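PDB 2P90: proteasome protein from Corynebacterium glutamicum ATCC 13032, which is of unknown function but, as a PAC2-family protein with three copies in its assembly, may be related to the chaperones that assist proteasome assembly. Local coordinates for residues 29-34 against 104-109; 39-44 against 212-217; 56-61 against 91-96; 64-69 against 110-115; 134-139 against 195-200. All blocks are in the same frame, centred on the assembly; numbering follows the deposited sequence.

Contact 1. Residues 29-34 against 104-109; sequences IVALQG and FLMLSG
Ile-29 has the largest share of the contact, reaching Phe-104 with one branch and Met-106 with the other. Its CG1 arm, anti to the carbonyl carbon (chi1 -55°), runs obliquely to the Phe-104 ring, and Ile-29 CD1 lies 3.3 Å from Phe-104 CD1, a tight approach. The CG2 branch meets the methionine methyl, with Ile-29 CG2 3.4 Å from Met-106 CE. That methyl is brought round by a bend at the last torsion of Met-106 (chi3 -114°), and Ala-31 CB also lies 4.1 Å from Met-106 CE. Met-106 packs on Ser-46 and Leu-49 of helix 41-52. The strands are parallel neighbours in the middle of the mixed sheet, their axes 19° apart. On the other face Leu-107 meets two residues of the neighbouring strand, its CD2 4.3 Å from Val-30 CG2 and its CG 4.4 Å from Leu-32 CD2. Along the backbone, Leu-107 N donates to Ile-29 O at 2.8 Å. Gly-109 N makes a weak, 3.5 Å bond to Ala-31 O, but Gln-33 N still donates to Gly-109 O.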
# COMPACT_ATOMS: atom_id res chain seq x y z
N ILE B 29 -18.48 -7.47 -19.34
CA ILE B 29 -18.73 -6.66 -18.15
C ILE B 29 -17.52 -6.70 -17.23
O ILE B 29 -17.03 -7.77 -16.88
CB ILE B 29 -19.99 -7.17 -17.42
CG1 ILE B 29 -21.14 -7.18 -18.43
CG2 ILE B 29 -20.30 -6.33 -16.16
CD1 ILE B 29 -22.28 -8.00 -17.97
N VAL B 30 -17.02 -5.53 -16.86
CA VAL B 30 -15.89 -5.42 -16.00
C VAL B 30 -16.42 -4.85 -14.67
O VAL B 30 -16.87 -3.70 -14.59
CB VAL B 30 -14.77 -4.54 -16.65
CG1 VAL B 30 -13.68 -4.20 -15.64
CG2 VAL B 30 -14.16 -5.22 -17.89
N ALA B 31 -16.37 -5.71 -13.64
CA ALA B 31 -16.78 -5.37 -12.27
C ALA B 31 -15.61 -5.57 -11.27
O ALA B 31 -15.52 -6.64 -10.63
CB ALA B 31 -17.96 -6.24 -11.86
N LEU B 32 -14.76 -4.55 -11.11
CA LEU B 32 -13.56 -4.66 -10.23
C LEU B 32 -13.77 -3.94 -8.93
O LEU B 32 -14.07 -2.75 -8.92
CB LEU B 32 -12.27 -4.11 -10.90
CG LEU B 32 -11.87 -4.67 -12.26
CD1 LEU B 32 -10.59 -3.95 -12.79
CD2 LEU B 32 -11.69 -6.22 -12.25
N GLN B 33 -13.60 -4.68 -7.84
CA GLN B 33 -13.82 -4.15 -6.51
C GLN B 33 -12.51 -3.49 -6.02
O GLN B 33 -11.42 -3.97 -6.28
CB GLN B 33 -14.31 -5.31 -5.61
CG GLN B 33 -14.82 -4.92 -4.21
CD GLN B 33 -14.98 -6.16 -3.26
OE1 GLN B 33 -15.12 -7.32 -3.72
NE2 GLN B 33 -14.97 -5.92 -1.93
N GLY B 34 -12.62 -2.33 -5.38
CA GLY B 34 -11.46 -1.66 -4.81
C GLY B 34 -11.27 -0.21 -5.21
O GLY B 34 -10.42 0.50 -4.64
N PHE B 104 -22.86 -14.00 -21.99
CA PHE B 104 -22.02 -12.81 -21.90
C PHE B 104 -20.80 -13.09 -21.03
O PHE B 104 -20.69 -14.13 -20.34
CB PHE B 104 -22.79 -11.58 -21.40
CG PHE B 104 -23.33 -11.72 -20.00
CD1 PHE B 104 -22.68 -11.10 -18.93
CD2 PHE B 104 -24.50 -12.45 -19.76
CE1 PHE B 104 -23.19 -11.19 -17.63
CE2 PHE B 104 -25.03 -12.57 -18.48
CZ PHE B 104 -24.37 -11.94 -17.40
N LEU B 105 -19.87 -12.14 -21.07
CA LEU B 105 -18.61 -12.28 -20.37
C LEU B 105 -18.52 -11.33 -19.17
O LEU B 105 -18.92 -10.16 -19.22
CB LEU B 105 -17.47 -12.04 -21.35
CG LEU B 105 -16.83 -13.27 -21.94
CD1 LEU B 105 -17.78 -14.36 -22.35
CD2 LEU B 105 -15.86 -12.89 -23.08
N MET B 106 -17.96 -11.85 -18.10
CA MET B 106 -17.74 -11.06 -16.93
C MET B 106 -16.29 -11.21 -16.39
O MET B 106 -15.77 -12.32 -16.19
CB MET B 106 -18.80 -11.41 -15.87
CG MET B 106 -18.66 -10.59 -14.60
SD MET B 106 -20.16 -10.51 -13.60
CE MET B 106 -20.44 -8.80 -13.80
N LEU B 107 -15.64 -10.07 -16.22
CA LEU B 107 -14.38 -10.00 -15.52
C LEU B 107 -14.65 -9.35 -14.17
O LEU B 107 -15.00 -8.17 -14.07
CB LEU B 107 -13.33 -9.20 -16.30
CG LEU B 107 -11.99 -9.00 -15.60
CD1 LEU B 107 -11.24 -10.34 -15.50
CD2 LEU B 107 -11.16 -7.95 -16.35
N SER B 108 -14.51 -10.15 -13.12
CA SER B 108 -14.81 -9.65 -11.82
C SER B 108 -13.83 -10.19 -10.79
O SER B 108 -13.23 -11.21 -10.99
CB SER B 108 -16.25 -9.98 -11.46
OG SER B 108 -16.43 -11.37 -11.28
N GLY B 109 -13.73 -9.48 -9.69
CA GLY B 109 -12.82 -9.84 -8.60
C GLY B 109 -12.14 -8.55 -8.21
O GLY B 109 -12.62 -7.49 -8.59

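Contact 2. Residues 39-44 against 212-217; sequences GHAVES and AATLKL
Apolar contacts centre on Ala-41 and Leu-217. The methyl groups Ala-41 CB and Ala-213 CB meet at 3.8 Å, while Leu-217 CD1 reaches across to touch two consecutive residues of the other segment: it lies 4.2 Å from Ala-41 CB and 4.4 Å from Val-42 CG2. Mixed van der Waals contacts come next, and Thr-214 makes them with both branches. Its OG1, anti to the carbonyl carbon (chi1 -51°), lies over the neighbouring backbone, 3.4 Å from Ser-44 CB and 3.6 Å from Ala-41 CA; the methyl Thr-214 CG2 rests 3.6 Å from Ser-44 C. The two segments, the start of helix 41-52 and part of helix 211-225, both pack on one face of the central sheet, in one outer layer of an alpha/beta/alpha sandwich. Small side chains at the interface let the CA atoms of Ala-41 and Thr-214 come within 4.6 Å. None of the hydrogen bonds joins the two segments; in the first, His-40, the N-cap residue, presents its carbonyl oxygen to two donors of Ser-44: OG at 2.9 Å from His-40 O, arriving 38° above the carbonyl plane, and the helical N-H. Outside the pair, His-40 NE2 bonds to Ala-207 O, and Leu-217 and Ala-213 pack on Val-199 of the sheet.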
# COMPACT_ATOMS: atom_id res chain seq x y z
N GLY B 39 -22.09 2.05 -1.86
CA GLY B 39 -23.24 1.15 -1.70
C GLY B 39 -22.92 -0.30 -2.01
O GLY B 39 -23.85 -1.16 -2.07
N HIS B 40 -21.62 -0.58 -2.23
CA HIS B 40 -21.11 -1.94 -2.50
C HIS B 40 -21.65 -2.46 -3.81
O HIS B 40 -21.78 -3.67 -4.00
CB HIS B 40 -21.53 -2.92 -1.40
CG HIS B 40 -21.08 -2.51 -0.05
ND1 HIS B 40 -20.16 -3.23 0.66
CD2 HIS B 40 -21.41 -1.45 0.73
CE1 HIS B 40 -19.92 -2.62 1.82
NE2 HIS B 40 -20.67 -1.54 1.88
N ALA B 41 -21.96 -1.53 -4.72
CA ALA B 41 -22.80 -1.84 -5.86
C ALA B 41 -22.11 -2.57 -7.01
O ALA B 41 -22.76 -3.29 -7.80
CB ALA B 41 -23.53 -0.58 -6.34
N VAL B 42 -20.79 -2.42 -7.11
CA VAL B 42 -20.01 -3.14 -8.14
C VAL B 42 -19.88 -4.63 -7.77
O VAL B 42 -20.22 -5.51 -8.56
CB VAL B 42 -18.63 -2.45 -8.42
CG1 VAL B 42 -17.72 -3.31 -9.31
CG2 VAL B 42 -18.84 -1.09 -9.08
N GLU B 43 -19.41 -4.89 -6.55
CA GLU B 43 -19.23 -6.25 -6.09
C GLU B 43 -20.60 -6.95 -5.99
O GLU B 43 -20.71 -8.15 -6.28
CB GLU B 43 -18.44 -6.27 -4.78
CG GLU B 43 -18.99 -5.27 -3.68
CD GLU B 43 -18.39 -3.78 -3.65
OE1 GLU B 43 -18.42 -3.02 -4.75
OE2 GLU B 43 -17.95 -3.40 -2.47
N SER B 44 -21.65 -6.21 -5.60
CA SER B 44 -22.99 -6.82 -5.53
C SER B 44 -23.55 -7.23 -6.89
O SER B 44 -24.20 -8.25 -7.00
CB SER B 44 -23.99 -5.93 -4.80
OG SER B 44 -23.61 -5.87 -3.45
N ALA B 212 -30.52 -0.50 -4.50
CA ALA B 212 -31.13 0.22 -5.64
C ALA B 212 -30.06 0.54 -6.74
O ALA B 212 -30.35 0.56 -7.94
CB ALA B 212 -31.86 1.49 -5.17
N ALA B 213 -28.82 0.74 -6.30
CA ALA B 213 -27.71 1.05 -7.21
C ALA B 213 -27.23 -0.20 -7.96
O ALA B 213 -26.98 -0.14 -9.16
CB ALA B 213 -26.61 1.72 -6.47
N THR B 214 -27.12 -1.32 -7.27
CA THR B 214 -26.82 -2.60 -7.90
C THR B 214 -27.84 -2.85 -9.00
O THR B 214 -27.46 -3.01 -10.17
CB THR B 214 -26.85 -3.73 -6.87
OG1 THR B 214 -26.05 -3.36 -5.75
CG2 THR B 214 -26.38 -5.09 -7.47
N LEU B 215 -29.12 -2.80 -8.62
CA LEU B 215 -30.27 -2.92 -9.55
C LEU B 215 -30.14 -2.02 -10.76
O LEU B 215 -30.23 -2.47 -11.91
CB LEU B 215 -31.58 -2.60 -8.80
CG LEU B 215 -32.93 -2.89 -9.47
CD1 LEU B 215 -33.11 -4.37 -9.93
CD2 LEU B 215 -34.07 -2.53 -8.53
N LYS B 216 -29.89 -0.74 -10.51
CA LYS B 216 -29.68 0.21 -11.59
C LYS B 216 -28.53 -0.20 -12.51
O LYS B 216 -28.70 -0.19 -13.73
CB LYS B 216 -29.48 1.63 -11.03
CG LYS B 216 -29.65 2.73 -12.08
CD LYS B 216 -30.98 2.59 -12.83
CE LYS B 216 -30.86 3.02 -14.29
NZ LYS B 216 -31.05 4.49 -14.48
N LEU B 217 -27.35 -0.55 -11.95
CA LEU B 217 -26.23 -1.00 -12.80
C LEU B 217 -26.64 -2.23 -13.63
O LEU B 217 -26.36 -2.28 -14.82
CB LEU B 217 -24.96 -1.32 -12.00
CG LEU B 217 -24.08 -0.20 -11.46
CD1 LEU B 217 -23.04 -0.81 -10.50
CD2 LEU B 217 -23.40 0.62 -12.56

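Contact 3. Residues 56-61 against 91-96; sequences RLIASF and LGLHVV
Leu-93 O accepts from two successive amides, Ile-58 N at 2.7 Å and Ala-59 N at 3.3 Å, the shorter bond lying in the carbonyl plane. Two residues facing one define a classic beta bulge, and the register shifts by one residue between Leu-57 and Ala-59. The strands, 54-61 and 92-97, are antiparallel neighbours toward one side of the mixed sheet, with axes 150° apart. At the bulge Ile-58 turns CG1 anti to its carbonyl carbon (chi1 -70°), which carries CD1 along the partner strand to 3.9 Å from Val-95 CB. Beyond it Val-95 CG1, set between its own backbone N and carbonyl carbon, lies 3.4 Å from Arg-56 O. At the far end Leu-91 O lies at the edge of the Phe-61 ring, in its plane, and accepts Phe-61 N at 3.0 Å. Leu-91 CD2 crosses to Phe-61 CB at 3.8 Å. One water spans the strand ends, donating to Phe-61 O and accepting from Leu-91 N at 3.0 Å. Phe-119 meets the Phe-61 ring edge-to-face.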
# COMPACT_ATOMS: atom_id res chain seq x y z
N ARG B 56 -19.41 -20.28 -16.18
CA ARG B 56 -18.27 -21.19 -16.29
C ARG B 56 -17.01 -20.32 -16.32
O ARG B 56 -16.96 -19.32 -17.07
CB ARG B 56 -18.32 -22.06 -17.57
CG ARG B 56 -19.44 -23.15 -17.73
CD ARG B 56 -19.37 -24.32 -16.72
NE ARG B 56 -20.44 -24.22 -15.70
CZ ARG B 56 -21.71 -24.64 -15.86
NH1 ARG B 56 -22.09 -25.22 -17.00
NH2 ARG B 56 -22.60 -24.47 -14.89
N LEU B 57 -16.02 -20.70 -15.51
CA LEU B 57 -14.70 -20.03 -15.48
C LEU B 57 -13.89 -20.19 -16.79
O LEU B 57 -13.69 -21.31 -17.26
CB LEU B 57 -13.87 -20.54 -14.30
CG LEU B 57 -12.55 -19.81 -13.99
CD1 LEU B 57 -12.79 -18.34 -13.71
CD2 LEU B 57 -11.87 -20.46 -12.80
N ILE B 58 -13.46 -19.09 -17.37
CA ILE B 58 -12.65 -19.10 -18.59
C ILE B 58 -11.15 -18.91 -18.31
O ILE B 58 -10.30 -19.65 -18.85
CB ILE B 58 -13.09 -17.97 -19.54
CG1 ILE B 58 -14.48 -18.27 -20.12
CG2 ILE B 58 -12.04 -17.71 -20.63
CD1 ILE B 58 -15.00 -17.16 -20.93
N ALA B 59 -10.82 -17.89 -17.51
CA ALA B 59 -9.44 -17.54 -17.18
C ALA B 59 -9.34 -17.06 -15.75
O ALA B 59 -10.27 -16.42 -15.24
CB ALA B 59 -8.93 -16.48 -18.12
N SER B 60 -8.23 -17.39 -15.09
CA SER B 60 -7.93 -16.89 -13.77
C SER B 60 -6.65 -16.10 -13.80
O SER B 60 -5.62 -16.57 -14.26
CB SER B 60 -7.75 -18.04 -12.78
OG SER B 60 -9.00 -18.56 -12.39
N PHE B 61 -6.72 -14.89 -13.29
CA PHE B 61 -5.54 -14.09 -13.11
C PHE B 61 -4.71 -14.55 -11.90
O PHE B 61 -5.24 -15.09 -10.89
CB PHE B 61 -5.93 -12.62 -13.06
CG PHE B 61 -6.35 -12.08 -14.41
CD1 PHE B 61 -5.46 -11.32 -15.17
CD2 PHE B 61 -7.62 -12.36 -14.94
CE1 PHE B 61 -5.84 -10.80 -16.44
CE2 PHE B 61 -8.00 -11.86 -16.21
CZ PHE B 61 -7.10 -11.07 -16.96
N LEU B 91 -9.78 -13.20 -9.30
CA LEU B 91 -10.04 -12.26 -10.36
C LEU B 91 -10.14 -13.18 -11.57
O LEU B 91 -9.14 -13.73 -12.02
CB LEU B 91 -8.87 -11.26 -10.51
CG LEU B 91 -8.87 -10.21 -11.64
CD1 LEU B 91 -10.02 -9.22 -11.47
CD2 LEU B 91 -7.60 -9.47 -11.66
N GLY B 92 -11.35 -13.40 -12.06
CA GLY B 92 -11.55 -14.34 -13.14
C GLY B 92 -12.41 -13.77 -14.23
O GLY B 92 -13.17 -12.83 -14.01
N LEU B 93 -12.26 -14.36 -15.42
CA LEU B 93 -13.13 -14.12 -16.55
C LEU B 93 -14.08 -15.30 -16.67
O LEU B 93 -13.65 -16.47 -16.68
CB LEU B 93 -12.29 -13.98 -17.83
CG LEU B 93 -13.04 -13.66 -19.12
CD1 LEU B 93 -13.76 -12.34 -18.98
CD2 LEU B 93 -12.07 -13.60 -20.29
N HIS B 94 -15.37 -14.98 -16.71
CA HIS B 94 -16.42 -16.02 -16.78
C HIS B 94 -17.27 -15.86 -18.00
O HIS B 94 -17.46 -14.73 -18.48
CB HIS B 94 -17.37 -15.97 -15.59
CG HIS B 94 -16.70 -16.21 -14.28
ND1 HIS B 94 -16.14 -15.18 -13.54
CD2 HIS B 94 -16.50 -17.35 -13.58
CE1 HIS B 94 -15.62 -15.69 -12.43
NE2 HIS B 94 -15.82 -16.99 -12.44
N VAL B 95 -17.78 -17.00 -18.50
CA VAL B 95 -18.92 -16.99 -19.42
C VAL B 95 -20.17 -17.15 -18.56
O VAL B 95 -20.27 -18.09 -17.76
CB VAL B 95 -18.83 -18.04 -20.60
CG1 VAL B 95 -18.53 -19.45 -20.13
CG2 VAL B 95 -20.14 -17.98 -21.47
N VAL B 96 -21.09 -16.21 -18.68
CA VAL B 96 -22.34 -16.25 -17.91
C VAL B 96 -23.54 -16.32 -18.89
O VAL B 96 -23.53 -15.69 -19.94
CB VAL B 96 -22.48 -15.02 -16.93
CG1 VAL B 96 -23.71 -15.18 -15.99
CG2 VAL B 96 -21.17 -14.77 -16.10
O HOH W 1 -7.02 -14.36 -9.16

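Contact 4. Residues 64-69 against 110-115; sequences DELIDY and PEPDLR
With CG anti to its carbonyl carbon (chi1 -63°), Asp-113 turns its carboxylate toward Asp-68, and a bend at chi2 of Arg-115 carries its NE toward Glu-65. The contact joins the short helix 63-66 and the residues after it to the loop between strand 103-108 and helix 116-129, where the three subunits meet. Asp-113 OD2 takes Asp-68 N at 2.8 Å, the donor standing 50° out of the carboxylate plane, and also pairs with Arg-72 NE. Leu-66 O is gripped twice, by Leu-114 N at 2.9 Å and, weakly, by Asp-113 N. Apolar contacts accompany these bonds: the Leu-66 side chain lies beside Pro-112 and points the same way, Leu-66 CD2 4.0 Å from Pro-112 CB, and Ile-67 CD1 meets Pro-110 CG at 3.8 Å, the two crossing at about a right angle. Charges continue into neighbouring chains: Glu-65 OE2 pairs with Arg-115 of the third subunit, Arg-115 NH2 with Glu-65 of the second, and Asp-113 OD1 with Arg-70 of the second. Within the chain, Glu-65 OE1 lies 3.5 Å from Arg-115 NE, well out of the guanidinium plane, so their direct link is one of charge. A water donates to Glu-65 OE1 and accepts weakly from Arg-115 NE.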
# COMPACT_ATOMS: atom_id res chain seq x y z
N ASP B 64 -0.38 -13.33 -7.43
CA ASP B 64 1.02 -13.05 -7.08
C ASP B 64 1.61 -11.94 -7.96
O ASP B 64 2.49 -11.19 -7.51
CB ASP B 64 1.87 -14.31 -7.13
CG ASP B 64 1.67 -15.23 -5.91
OD1 ASP B 64 0.96 -14.88 -4.93
OD2 ASP B 64 2.25 -16.32 -5.91
N GLU B 65 1.09 -11.81 -9.19
CA GLU B 65 1.53 -10.73 -10.07
C GLU B 65 0.79 -9.42 -9.80
O GLU B 65 1.30 -8.38 -10.13
CB GLU B 65 1.37 -11.12 -11.57
CG GLU B 65 2.30 -12.26 -12.07
CD GLU B 65 3.79 -11.91 -12.06
OE1 GLU B 65 4.21 -10.79 -12.45
OE2 GLU B 65 4.58 -12.78 -11.68
N LEU B 66 -0.39 -9.49 -9.17
CA LEU B 66 -1.41 -8.44 -9.26
C LEU B 66 -1.80 -7.78 -7.96
O LEU B 66 -2.16 -6.61 -7.97
CB LEU B 66 -2.64 -8.94 -10.04
CG LEU B 66 -2.41 -9.22 -11.55
CD1 LEU B 66 -3.60 -9.97 -12.21
CD2 LEU B 66 -2.07 -7.96 -12.37
N ILE B 67 -1.63 -8.48 -6.83
CA ILE B 67 -2.18 -8.07 -5.53
C ILE B 67 -1.09 -7.76 -4.48
O ILE B 67 -0.09 -8.51 -4.33
CB ILE B 67 -3.12 -9.22 -4.95
CG1 ILE B 67 -4.29 -9.58 -5.91
CG2 ILE B 67 -3.56 -8.96 -3.49
CD1 ILE B 67 -5.28 -8.46 -6.26
N ASP B 68 -1.30 -6.67 -3.74
CA ASP B 68 -0.58 -6.39 -2.50
C ASP B 68 -1.39 -7.04 -1.40
O ASP B 68 -2.39 -6.52 -0.95
CB ASP B 68 -0.50 -4.86 -2.24
CG ASP B 68 0.29 -4.52 -0.95
OD1 ASP B 68 0.23 -5.28 0.06
OD2 ASP B 68 0.98 -3.48 -0.94
N TYR B 69 -0.94 -8.19 -0.92
CA TYR B 69 -1.79 -8.98 -0.03
C TYR B 69 -1.89 -8.37 1.36
O TYR B 69 -2.88 -8.63 2.08
CB TYR B 69 -1.29 -10.38 0.12
CG TYR B 69 -1.35 -11.28 -1.08
CD1 TYR B 69 -2.38 -12.20 -1.23
CD2 TYR B 69 -0.32 -11.26 -2.04
CE1 TYR B 69 -2.40 -13.09 -2.31
CE2 TYR B 69 -0.34 -12.12 -3.11
CZ TYR B 69 -1.37 -13.03 -3.24
OH TYR B 69 -1.35 -13.92 -4.29
N PRO B 110 -11.03 -8.62 -7.44
CA PRO B 110 -10.37 -7.38 -6.97
C PRO B 110 -9.70 -6.56 -8.08
O PRO B 110 -9.03 -7.15 -8.96
CB PRO B 110 -9.28 -7.92 -6.05
CG PRO B 110 -9.00 -9.33 -6.59
CD PRO B 110 -10.35 -9.82 -6.90
N GLU B 111 -9.86 -5.23 -8.04
CA GLU B 111 -9.03 -4.37 -8.89
C GLU B 111 -7.56 -4.70 -8.55
O GLU B 111 -7.21 -4.64 -7.39
CB GLU B 111 -9.30 -2.89 -8.58
CG GLU B 111 -8.28 -1.95 -9.22
CD GLU B 111 -8.48 -0.48 -8.89
OE1 GLU B 111 -8.67 -0.12 -7.70
OE2 GLU B 111 -8.43 0.32 -9.86
N PRO B 112 -6.70 -5.03 -9.55
CA PRO B 112 -5.26 -5.24 -9.21
C PRO B 112 -4.59 -4.06 -8.51
O PRO B 112 -4.87 -2.91 -8.87
CB PRO B 112 -4.60 -5.44 -10.59
CG PRO B 112 -5.73 -6.07 -11.42
CD PRO B 112 -6.99 -5.31 -10.97
N ASP B 113 -3.72 -4.34 -7.53
CA ASP B 113 -2.87 -3.28 -6.95
C ASP B 113 -1.69 -2.97 -7.92
O ASP B 113 -1.21 -1.84 -7.98
CB ASP B 113 -2.27 -3.70 -5.61
CG ASP B 113 -3.30 -3.95 -4.55
OD1 ASP B 113 -3.79 -2.97 -3.91
OD2 ASP B 113 -3.56 -5.14 -4.27
N LEU B 114 -1.25 -3.99 -8.67
CA LEU B 114 0.00 -3.94 -9.41
C LEU B 114 -0.17 -4.20 -10.91
O LEU B 114 -1.18 -4.79 -11.35
CB LEU B 114 0.99 -4.99 -8.83
CG LEU B 114 1.07 -5.15 -7.28
CD1 LEU B 114 1.91 -6.33 -6.90
CD2 LEU B 114 1.57 -3.87 -6.55
N ARG B 115 0.84 -3.77 -11.67
CA ARG B 115 0.96 -4.12 -13.09
C ARG B 115 -0.25 -3.73 -13.97
O ARG B 115 -0.69 -4.55 -14.82
CB ARG B 115 1.20 -5.63 -13.24
CG ARG B 115 2.51 -6.17 -12.65
CD ARG B 115 3.08 -7.22 -13.63
NE ARG B 115 4.45 -7.40 -13.29
CZ ARG B 115 5.51 -6.98 -13.96
NH1 ARG B 115 5.45 -6.43 -15.14
NH2 ARG B 115 6.66 -7.15 -13.39
O HOH W 2 5.67 -9.40 -10.92

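Contact 5. Residues 134-139 against 195-200; sequences NTICLY and SGYTVH
Ile-136 packs closely over one face of the Tyr-197 ring: its CG2 stands 3.7 Å from the ring centroid and only 17° off the normal, a CH-pi contact. With CG anti to its carbonyl carbon (chi1 -58°), Tyr-197 sets its ring on the side of Ile-136, and Ile-136 CD1 extends the contact toward the hydroxyl end, 3.7 Å from Tyr-197 OH. On the opposite face of the sheet Tyr-139 uses an edge. Its CD2 lies 3.5 Å from Tyr-197 O and its CE2 3.7 Å from Gly-196 CA, both partners near the ring plane; the glycine, lacking a side chain, lets the ring lie across the neighbouring strand. Thr-198, partly exposed and so toward solvent, still touches Tyr-139 CB with its OG1 at 3.5 Å. Strands 134-143 and 194-202 run parallel within the mixed sheet, their axes 27° apart, and five backbone bonds alternate between them, such as Tyr-197 N to Cys-137 O at 2.8 Å. Helix 211-225 covers the face with Ile-136 and Leu-138, while helix 179-189 covers that with Cys-137 and Tyr-139, whose hydroxyl bonds to Glu-184 and Ser-180. Packing is looser at Leu-138, whose CD2 comes no nearer than 4.5 Å to Tyr-197 CB. A water bridges two buried side chains, donating to Asn-134 OD1 and accepting from Tyr-197 OH. Asn-134 ND2 bonds to Ser-159, and Tyr-197 OH also to Ser-224.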
# COMPACT_ATOMS: atom_id res chain seq x y z
N ASN B 134 -18.14 -5.32 -27.34
CA ASN B 134 -18.28 -4.10 -26.52
C ASN B 134 -17.90 -4.38 -25.06
O ASN B 134 -18.20 -5.44 -24.50
CB ASN B 134 -19.71 -3.52 -26.59
CG ASN B 134 -19.85 -2.18 -25.86
OD1 ASN B 134 -20.82 -1.96 -25.14
ND2 ASN B 134 -18.92 -1.28 -26.05
N THR B 135 -17.26 -3.41 -24.44
CA THR B 135 -16.86 -3.58 -23.04
C THR B 135 -17.48 -2.51 -22.16
O THR B 135 -17.43 -1.33 -22.47
CB THR B 135 -15.29 -3.61 -22.86
OG1 THR B 135 -14.74 -4.69 -23.62
CG2 THR B 135 -14.90 -3.74 -21.37
N ILE B 136 -18.04 -2.98 -21.05
CA ILE B 136 -18.66 -2.12 -20.07
C ILE B 136 -18.06 -2.28 -18.68
O ILE B 136 -18.21 -3.33 -18.07
CB ILE B 136 -20.19 -2.38 -19.94
CG1 ILE B 136 -20.87 -2.37 -21.33
CG2 ILE B 136 -20.79 -1.35 -18.93
CD1 ILE B 136 -22.42 -2.52 -21.27
N CYS B 137 -17.44 -1.20 -18.19
CA CYS B 137 -16.89 -1.11 -16.84
C CYS B 137 -17.84 -0.45 -15.86
O CYS B 137 -18.46 0.55 -16.17
CB CYS B 137 -15.59 -0.33 -16.89
SG CYS B 137 -14.32 -1.10 -17.93
N LEU B 138 -17.93 -1.01 -14.66
CA LEU B 138 -18.89 -0.53 -13.67
C LEU B 138 -18.22 0.23 -12.54
O LEU B 138 -17.15 -0.17 -12.07
CB LEU B 138 -19.66 -1.71 -13.10
CG LEU B 138 -20.30 -2.67 -14.10
CD1 LEU B 138 -21.13 -3.71 -13.33
CD2 LEU B 138 -21.15 -1.93 -15.19
N TYR B 139 -18.86 1.33 -12.12
CA TYR B 139 -18.35 2.24 -11.09
C TYR B 139 -19.55 2.62 -10.22
O TYR B 139 -20.65 2.73 -10.75
CB TYR B 139 -17.80 3.51 -11.72
CG TYR B 139 -16.74 3.26 -12.77
CD1 TYR B 139 -15.39 3.23 -12.41
CD2 TYR B 139 -17.08 3.04 -14.12
CE1 TYR B 139 -14.42 2.98 -13.33
CE2 TYR B 139 -16.09 2.79 -15.07
CZ TYR B 139 -14.76 2.75 -14.65
OH TYR B 139 -13.72 2.52 -15.51
N SER B 195 -17.42 1.42 -22.87
CA SER B 195 -18.09 2.40 -22.01
C SER B 195 -17.89 2.08 -20.53
O SER B 195 -17.63 0.91 -20.13
CB SER B 195 -19.60 2.47 -22.33
OG SER B 195 -19.79 2.90 -23.67
N GLY B 196 -18.00 3.14 -19.72
CA GLY B 196 -17.98 3.05 -18.27
C GLY B 196 -19.28 3.60 -17.73
O GLY B 196 -19.66 4.74 -18.05
N TYR B 197 -19.99 2.79 -16.95
CA TYR B 197 -21.24 3.19 -16.28
C TYR B 197 -21.02 3.46 -14.80
O TYR B 197 -20.59 2.60 -14.04
CB TYR B 197 -22.36 2.17 -16.44
CG TYR B 197 -22.79 1.80 -17.85
CD1 TYR B 197 -22.41 2.57 -18.97
CD2 TYR B 197 -23.61 0.69 -18.06
CE1 TYR B 197 -22.84 2.22 -20.28
CE2 TYR B 197 -24.06 0.34 -19.36
CZ TYR B 197 -23.66 1.10 -20.45
OH TYR B 197 -24.08 0.71 -21.69
N THR B 198 -21.35 4.66 -14.38
CA THR B 198 -21.33 5.00 -12.99
C THR B 198 -22.76 5.21 -12.46
O THR B 198 -23.54 6.00 -13.01
CB THR B 198 -20.51 6.30 -12.81
OG1 THR B 198 -19.27 6.16 -13.51
CG2 THR B 198 -20.27 6.60 -11.34
N VAL B 199 -23.08 4.52 -11.39
CA VAL B 199 -24.34 4.71 -10.71
C VAL B 199 -24.06 5.71 -9.57
O VAL B 199 -22.96 5.69 -8.99
CB VAL B 199 -24.89 3.33 -10.22
CG1 VAL B 199 -23.99 2.71 -9.13
CG2 VAL B 199 -26.32 3.44 -9.74
N HIS B 200 -25.02 6.59 -9.28
CA HIS B 200 -24.85 7.64 -8.29
C HIS B 200 -25.53 7.24 -7.02
O HIS B 200 -26.72 6.94 -7.05
CB HIS B 200 -25.46 8.95 -8.79
CG HIS B 200 -24.77 9.51 -9.99
ND1 HIS B 200 -24.70 10.87 -10.24
CD2 HIS B 200 -24.08 8.91 -10.98
CE1 HIS B 200 -24.03 11.07 -11.36
NE2 HIS B 200 -23.63 9.89 -11.82
O HOH W 3 -22.38 0.31 -23.91

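Overall arrangement
Contacts 1, 3 and 5 are pairings within one mixed sheet, built on backbone hydrogen bonds with mainly apolar side chains, and polar ones among them in contacts 3 and 5. Contacts 1 and 5 adjoin through Val-30, which bonds to Ile-136 and Leu-138; contacts 1 and 3 adjoin through strands 92-97 and 103-108. Contact 3 is antiparallel and bulged, the others parallel. Contact 2, on one face of the sheet, joins helices by van der Waals contact alone; Val-42 touches contact 1, and Leu-217 contact 5. All five are buried. Contacts 1, 2 and 5 are central, whereas contact 4, centred about 19 Å from the chain centre, is buried among three subunits, the most polar, and alone extends salt bridges to both others.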